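Long-range contact in Crov588 (Cafeteriavirus, PDB 6NYR), which is of unknown function but folds as a circular leucine-rich repeat protein built from FNIP repeats: residues Asp449-Lys463 with Pro470-Gln484. Residues are numbered along the deposited sequence; the frame is centred on the assembly and turned at random.
Sequences DSLTHLSFGHCFNQK and PNSLTYLELGHNFNQ
L454 and L476 lie side by side and point the same way, L454 CD2 meeting L476 CD1 at 4.1 Å, while L473 CD1 packs on L454 CB. The branched leucine ends pack inside the coils, where flexible apolar tips can meet those of the next coil, and the flat rings of F456, F460 and F482 continue this interior. F456 offers its edge to L476 CD1, and L478 CD2, close to F456 CD1, sits over the centre of one F482 face.

Short parallel strands 453-455 and 475-477, whose axes come within 4.8 Å, hold these layers in register: L454 N binds Y475 O, L454 O takes E477 N, and F456 N reaches E477 O. This is the ladder of a leucine-rich-repeat solenoid, strand 453-455 bonding in the same way to strand 431-433 of the coil before. On the face carrying H453, S455, Y475 and E477, Y475 CB lies over the H453 ring, 3.9 Å from its centroid; Y475 OH donates to E477 OE1.

Past the strands, G479, having no side chain, lets G457 O come within 3.4 Å of its CA, in space a CB would need. The H458 and H480 imidazoles form an offset stack, centroids 4.2 Å apart, which H502 extends beyond H480.

Where the chain turns back, N461 has a side chain just long enough: with CG swung away from the backbone N (chi1 -172°), it brings OD1 to N483 N and Q484 NE2, both at 2.9 Å, on opposite faces of the amide and each well out of its plane.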
loop_
_atom_site.group_PDB
_atom_site.type_symbol
_atom_site.label_atom_id
_atom_site.label_comp_id
_atom_site.label_asym_id
_atom_site.label_seq_id
_atom_site.Cartn_x
_atom_site.Cartn_y
_atom_site.Cartn_z
ATOM N N ASP A 449 16.883 -16.695 24.369
ATOM C CA ASP A 449 16.133 -15.833 25.274
ATOM C C ASP A 449 16.011 -14.409 24.748
ATOM O O ASP A 449 15.133 -13.670 25.205
ATOM C CB ASP A 449 16.794 -15.840 26.653
ATOM C CG ASP A 449 16.510 -17.117 27.427
ATOM O OD1 ASP A 449 15.342 -17.558 27.432
ATOM O OD2 ASP A 449 17.452 -17.687 28.017
ATOM N N SER A 450 16.855 -14.011 23.792
ATOM C CA SER A 450 16.756 -12.677 23.208
ATOM C C SER A 450 15.514 -12.518 22.339
ATOM O O SER A 450 15.059 -11.390 22.124
ATOM C CB SER A 450 18.006 -12.374 22.377
ATOM O OG SER A 450 18.128 -13.276 21.290
ATOM N N LEU A 451 14.966 -13.620 21.837
ATOM C CA LEU A 451 13.855 -13.569 20.898
ATOM C C LEU A 451 12.641 -12.876 21.503
ATOM O O LEU A 451 12.266 -13.122 22.651
ATOM C CB LEU A 451 13.475 -14.990 20.477
ATOM C CG LEU A 451 12.691 -15.196 19.188
ATOM C CD1 LEU A 451 13.589 -15.014 17.983
ATOM C CD2 LEU A 451 12.039 -16.574 19.186
ATOM N N THR A 452 12.027 -11.993 20.713
ATOM C CA THR A 452 10.797 -11.321 21.106
ATOM C C THR A 452 9.589 -11.707 20.263
ATOM O O THR A 452 8.472 -11.715 20.784
ATOM C CB THR A 452 10.977 -9.797 21.036
ATOM O OG1 THR A 452 11.340 -9.422 19.702
ATOM C CG2 THR A 452 12.056 -9.339 22.007
ATOM N N HIS A 453 9.774 -12.027 18.985
ATOM C CA HIS A 453 8.666 -12.363 18.103
ATOM C C HIS A 453 8.823 -13.784 17.586
ATOM O O HIS A 453 9.858 -14.128 17.007
ATOM C CB HIS A 453 8.573 -11.405 16.919
ATOM C CG HIS A 453 8.097 -10.037 17.282
ATOM N ND1 HIS A 453 6.976 -9.452 16.745
ATOM C CD2 HIS A 453 8.568 -9.164 18.187
ATOM C CE1 HIS A 453 6.824 -8.241 17.257
ATOM N NE2 HIS A 453 7.808 -8.027 18.105
ATOM N N LEU A 454 7.785 -14.594 17.779
ATOM C CA LEU A 454 7.764 -15.971 17.299
ATOM C C LEU A 454 6.410 -16.246 16.669
ATOM O O LEU A 454 5.371 -15.995 17.287
ATOM C CB LEU A 454 8.034 -16.958 18.437
ATOM C CG LEU A 454 7.924 -18.447 18.117
ATOM C CD1 LEU A 454 8.915 -18.870 17.052
ATOM C CD2 LEU A 454 8.120 -19.266 19.391
ATOM N N SER A 455 6.420 -16.768 15.445
ATOM C CA SER A 455 5.193 -17.112 14.743
ATOM C C SER A 455 5.387 -18.443 14.035
ATOM O O SER A 455 6.454 -18.707 13.474
ATOM C CB SER A 455 4.801 -16.030 13.733
ATOM O OG SER A 455 5.611 -16.101 12.577
ATOM N N PHE A 456 4.342 -19.266 14.052
ATOM C CA PHE A 456 4.354 -20.579 13.431
ATOM C C PHE A 456 3.385 -20.614 12.258
ATOM O O PHE A 456 2.422 -19.845 12.190
ATOM C CB PHE A 456 3.980 -21.673 14.441
ATOM C CG PHE A 456 5.008 -21.891 15.511
ATOM C CD1 PHE A 456 4.977 -21.153 16.681
ATOM C CD2 PHE A 456 5.994 -22.851 15.356
ATOM C CE1 PHE A 456 5.925 -21.359 17.671
ATOM C CE2 PHE A 456 6.936 -23.061 16.339
ATOM C CZ PHE A 456 6.902 -22.313 17.497
ATOM N N GLY A 457 3.650 -21.532 11.332
ATOM C CA GLY A 457 2.850 -21.686 10.137
ATOM C C GLY A 457 1.737 -22.704 10.289
ATOM O O GLY A 457 1.375 -23.116 11.394
ATOM N N HIS A 458 1.207 -23.136 9.141
ATOM C CA HIS A 458 -0.011 -23.941 9.133
ATOM C C HIS A 458 0.148 -25.223 9.935
ATOM O O HIS A 458 -0.761 -25.602 10.686
ATOM C CB HIS A 458 -0.395 -24.270 7.689
ATOM C CG HIS A 458 -1.729 -24.932 7.547
ATOM N ND1 HIS A 458 -2.853 -24.261 7.115
ATOM C CD2 HIS A 458 -2.116 -26.212 7.764
ATOM C CE1 HIS A 458 -3.875 -25.098 7.076
ATOM N NE2 HIS A 458 -3.455 -26.288 7.467
ATOM N N CYS A 459 1.296 -25.891 9.819
ATOM C CA CYS A 459 1.385 -27.279 10.245
ATOM C C CYS A 459 1.828 -27.469 11.690
ATOM O O CYS A 459 1.553 -28.529 12.267
ATOM C CB CYS A 459 2.365 -28.054 9.351
ATOM S SG CYS A 459 1.851 -28.303 7.642
ATOM N N PHE A 460 2.509 -26.497 12.286
ATOM C CA PHE A 460 3.063 -26.714 13.616
ATOM C C PHE A 460 1.975 -27.141 14.595
ATOM O O PHE A 460 0.975 -26.440 14.775
ATOM C CB PHE A 460 3.750 -25.453 14.134
ATOM C CG PHE A 460 4.355 -25.634 15.493
ATOM C CD1 PHE A 460 5.522 -26.364 15.643
ATOM C CD2 PHE A 460 3.753 -25.100 16.616
ATOM C CE1 PHE A 460 6.081 -26.547 16.889
ATOM C CE2 PHE A 460 4.314 -25.279 17.867
ATOM C CZ PHE A 460 5.475 -26.003 18.001
ATOM N N ASN A 461 2.182 -28.288 15.237
ATOM C CA ASN A 461 1.207 -28.828 16.179
ATOM C C ASN A 461 1.921 -29.716 17.199
ATOM O O ASN A 461 1.505 -30.842 17.478
ATOM C CB ASN A 461 0.109 -29.590 15.438
ATOM C CG ASN A 461 -1.029 -30.009 16.344
ATOM O OD1 ASN A 461 -1.251 -29.413 17.394
ATOM N ND2 ASN A 461 -1.757 -31.042 15.939
ATOM N N GLN A 462 2.999 -29.200 17.782
ATOM C CA GLN A 462 3.756 -29.905 18.803
ATOM C C GLN A 462 3.520 -29.266 20.166
ATOM O O GLN A 462 3.180 -28.082 20.269
ATOM C CB GLN A 462 5.258 -29.900 18.495
ATOM C CG GLN A 462 5.651 -30.556 17.183
ATOM C CD GLN A 462 5.309 -32.031 17.141
ATOM O OE1 GLN A 462 5.282 -32.706 18.170
ATOM N NE2 GLN A 462 5.056 -32.541 15.941
ATOM N N LYS A 463 3.700 -30.067 21.213
ATOM C CA LYS A 463 3.564 -29.562 22.569
ATOM C C LYS A 463 4.612 -28.489 22.848
ATOM O O LYS A 463 5.725 -28.517 22.314
ATOM C CB LYS A 463 3.719 -30.695 23.583
ATOM C CG LYS A 463 2.650 -31.764 23.540
ATOM C CD LYS A 463 2.919 -32.810 24.623
ATOM C CE LYS A 463 1.833 -33.871 24.659
ATOM N NZ LYS A 463 1.600 -34.491 23.329
ATOM N N PRO A 470 11.309 -18.289 25.026
ATOM C CA PRO A 470 12.329 -17.379 25.562
ATOM C C PRO A 470 11.738 -16.351 26.516
ATOM O O PRO A 470 10.549 -16.023 26.481
ATOM C CB PRO A 470 12.913 -16.704 24.312
ATOM C CG PRO A 470 11.915 -16.940 23.223
ATOM C CD PRO A 470 11.200 -18.216 23.556
ATOM N N ASN A 471 12.614 -15.835 27.385
ATOM C CA ASN A 471 12.185 -14.924 28.438
ATOM C C ASN A 471 11.683 -13.597 27.890
ATOM O O ASN A 471 10.771 -13.003 28.475
ATOM C CB ASN A 471 13.342 -14.679 29.411
ATOM C CG ASN A 471 13.928 -15.969 29.960
ATOM O OD1 ASN A 471 15.146 -16.160 29.968
ATOM N ND2 ASN A 471 13.062 -16.860 30.425
ATOM N N SER A 472 12.249 -13.123 26.787
ATOM C CA SER A 472 11.926 -11.807 26.258
ATOM C C SER A 472 10.740 -11.810 25.305
ATOM O O SER A 472 10.409 -10.755 24.758
ATOM C CB SER A 472 13.155 -11.222 25.554
ATOM O OG SER A 472 13.899 -12.247 24.914
ATOM N N LEU A 473 10.088 -12.952 25.106
ATOM C CA LEU A 473 9.033 -13.055 24.106
ATOM C C LEU A 473 7.881 -12.112 24.420
ATOM O O LEU A 473 7.308 -12.158 25.513
ATOM C CB LEU A 473 8.517 -14.491 24.034
ATOM C CG LEU A 473 7.784 -14.878 22.746
ATOM C CD1 LEU A 473 8.765 -14.931 21.580
ATOM C CD2 LEU A 473 7.063 -16.206 22.912
ATOM N N THR A 474 7.545 -11.249 23.459
ATOM C CA THR A 474 6.367 -10.399 23.571
ATOM C C THR A 474 5.227 -10.809 22.647
ATOM O O THR A 474 4.079 -10.434 22.907
ATOM C CB THR A 474 6.730 -8.935 23.262
ATOM O OG1 THR A 474 7.309 -8.849 21.949
ATOM C CG2 THR A 474 7.700 -8.389 24.292
ATOM N N TYR A 475 5.513 -11.583 21.600
ATOM C CA TYR A 475 4.563 -11.853 20.527
ATOM C C TYR A 475 4.629 -13.330 20.171
ATOM O O TYR A 475 5.693 -13.832 19.792
ATOM C CB TYR A 475 4.883 -10.984 19.300
ATOM C CG TYR A 475 3.986 -11.209 18.107
ATOM C CD1 TYR A 475 4.171 -12.298 17.265
ATOM C CD2 TYR A 475 2.966 -10.319 17.807
ATOM C CE1 TYR A 475 3.354 -12.506 16.171
ATOM C CE2 TYR A 475 2.146 -10.515 16.713
ATOM C CZ TYR A 475 2.340 -11.611 15.899
ATOM O OH TYR A 475 1.525 -11.812 14.806
ATOM N N LEU A 476 3.493 -14.015 20.270
ATOM C CA LEU A 476 3.399 -15.431 19.942
ATOM C C LEU A 476 2.184 -15.634 19.054
ATOM O O LEU A 476 1.050 -15.394 19.481
ATOM C CB LEU A 476 3.294 -16.289 21.204
ATOM C CG LEU A 476 3.053 -17.783 20.994
ATOM C CD1 LEU A 476 4.166 -18.381 20.141
ATOM C CD2 LEU A 476 2.934 -18.511 22.321
ATOM N N GLU A 477 2.422 -16.074 17.822
ATOM C CA GLU A 477 1.360 -16.389 16.879
ATOM C C GLU A 477 1.435 -17.870 16.544
ATOM O O GLU A 477 2.446 -18.340 16.012
ATOM C CB GLU A 477 1.486 -15.555 15.607
ATOM C CG GLU A 477 0.487 -15.938 14.529
ATOM C CD GLU A 477 0.517 -14.995 13.349
ATOM O OE1 GLU A 477 1.257 -13.991 13.410
ATOM O OE2 GLU A 477 -0.194 -15.261 12.360
ATOM N N LEU A 478 0.369 -18.598 16.848
ATOM C CA LEU A 478 0.266 -20.012 16.521
ATOM C C LEU A 478 -0.617 -20.177 15.291
ATOM O O LEU A 478 -1.497 -19.355 15.016
ATOM C CB LEU A 478 -0.290 -20.804 17.703
ATOM C CG LEU A 478 0.654 -20.774 18.908
ATOM C CD1 LEU A 478 -0.103 -20.887 20.216
ATOM C CD2 LEU A 478 1.694 -21.885 18.797
ATOM N N GLY A 479 -0.371 -21.255 14.551
ATOM C CA GLY A 479 -0.899 -21.409 13.216
ATOM C C GLY A 479 -2.153 -22.257 13.153
ATOM O O GLY A 479 -2.744 -22.637 14.163
ATOM N N HIS A 480 -2.552 -22.558 11.914
ATOM C CA HIS A 480 -3.831 -23.209 11.653
ATOM C C HIS A 480 -4.008 -24.470 12.486
ATOM O O HIS A 480 -5.057 -24.677 13.107
ATOM C CB HIS A 480 -3.940 -23.540 10.158
ATOM C CG HIS A 480 -5.315 -23.942 9.724
ATOM N ND1 HIS A 480 -5.815 -25.214 9.904
ATOM C CD2 HIS A 480 -6.296 -23.235 9.115
ATOM C CE1 HIS A 480 -7.048 -25.270 9.430
ATOM N NE2 HIS A 480 -7.361 -24.084 8.943
ATOM N N ASN A 481 -2.996 -25.334 12.501
ATOM C CA ASN A 481 -3.168 -26.677 13.029
ATOM C C ASN A 481 -2.811 -26.818 14.498
ATOM O O ASN A 481 -3.025 -27.898 15.061
ATOM C CB ASN A 481 -2.333 -27.677 12.221
ATOM C CG ASN A 481 -2.895 -27.920 10.839
ATOM O OD1 ASN A 481 -3.903 -27.331 10.453
ATOM N ND2 ASN A 481 -2.240 -28.792 10.079
ATOM N N PHE A 482 -2.280 -25.782 15.135
ATOM C CA PHE A 482 -1.884 -25.932 16.527
ATOM C C PHE A 482 -3.101 -26.216 17.397
ATOM O O PHE A 482 -4.061 -25.438 17.409
ATOM C CB PHE A 482 -1.171 -24.691 17.046
ATOM C CG PHE A 482 -0.736 -24.829 18.475
ATOM C CD1 PHE A 482 0.415 -25.529 18.793
ATOM C CD2 PHE A 482 -1.492 -24.288 19.503
ATOM C CE1 PHE A 482 0.810 -25.675 20.106
ATOM C CE2 PHE A 482 -1.097 -24.428 20.814
ATOM C CZ PHE A 482 0.055 -25.123 21.116
ATOM N N ASN A 483 -3.055 -27.323 18.133
ATOM C CA ASN A 483 -4.156 -27.716 19.004
ATOM C C ASN A 483 -3.620 -28.579 20.147
ATOM O O ASN A 483 -4.041 -29.715 20.368
ATOM C CB ASN A 483 -5.228 -28.443 18.196
ATOM C CG ASN A 483 -6.525 -28.603 18.960
ATOM O OD1 ASN A 483 -6.769 -27.907 19.947
ATOM N ND2 ASN A 483 -7.368 -29.525 18.511
ATOM N N GLN A 484 -2.669 -28.031 20.903
ATOM C CA GLN A 484 -2.113 -28.698 22.072
ATOM C C GLN A 484 -2.442 -27.896 23.325
ATOM O O GLN A 484 -2.605 -26.671 23.275
ATOM C CB GLN A 484 -0.587 -28.878 21.953
ATOM C CG GLN A 484 -0.135 -29.663 20.723
ATOM C CD GLN A 484 -0.711 -31.068 20.654
ATOM O OE1 GLN A 484 -0.774 -31.779 21.656
ATOM N NE2 GLN A 484 -1.135 -31.473 19.461
HETATM O O HOH W 1 -0.128 -30.588 11.264
#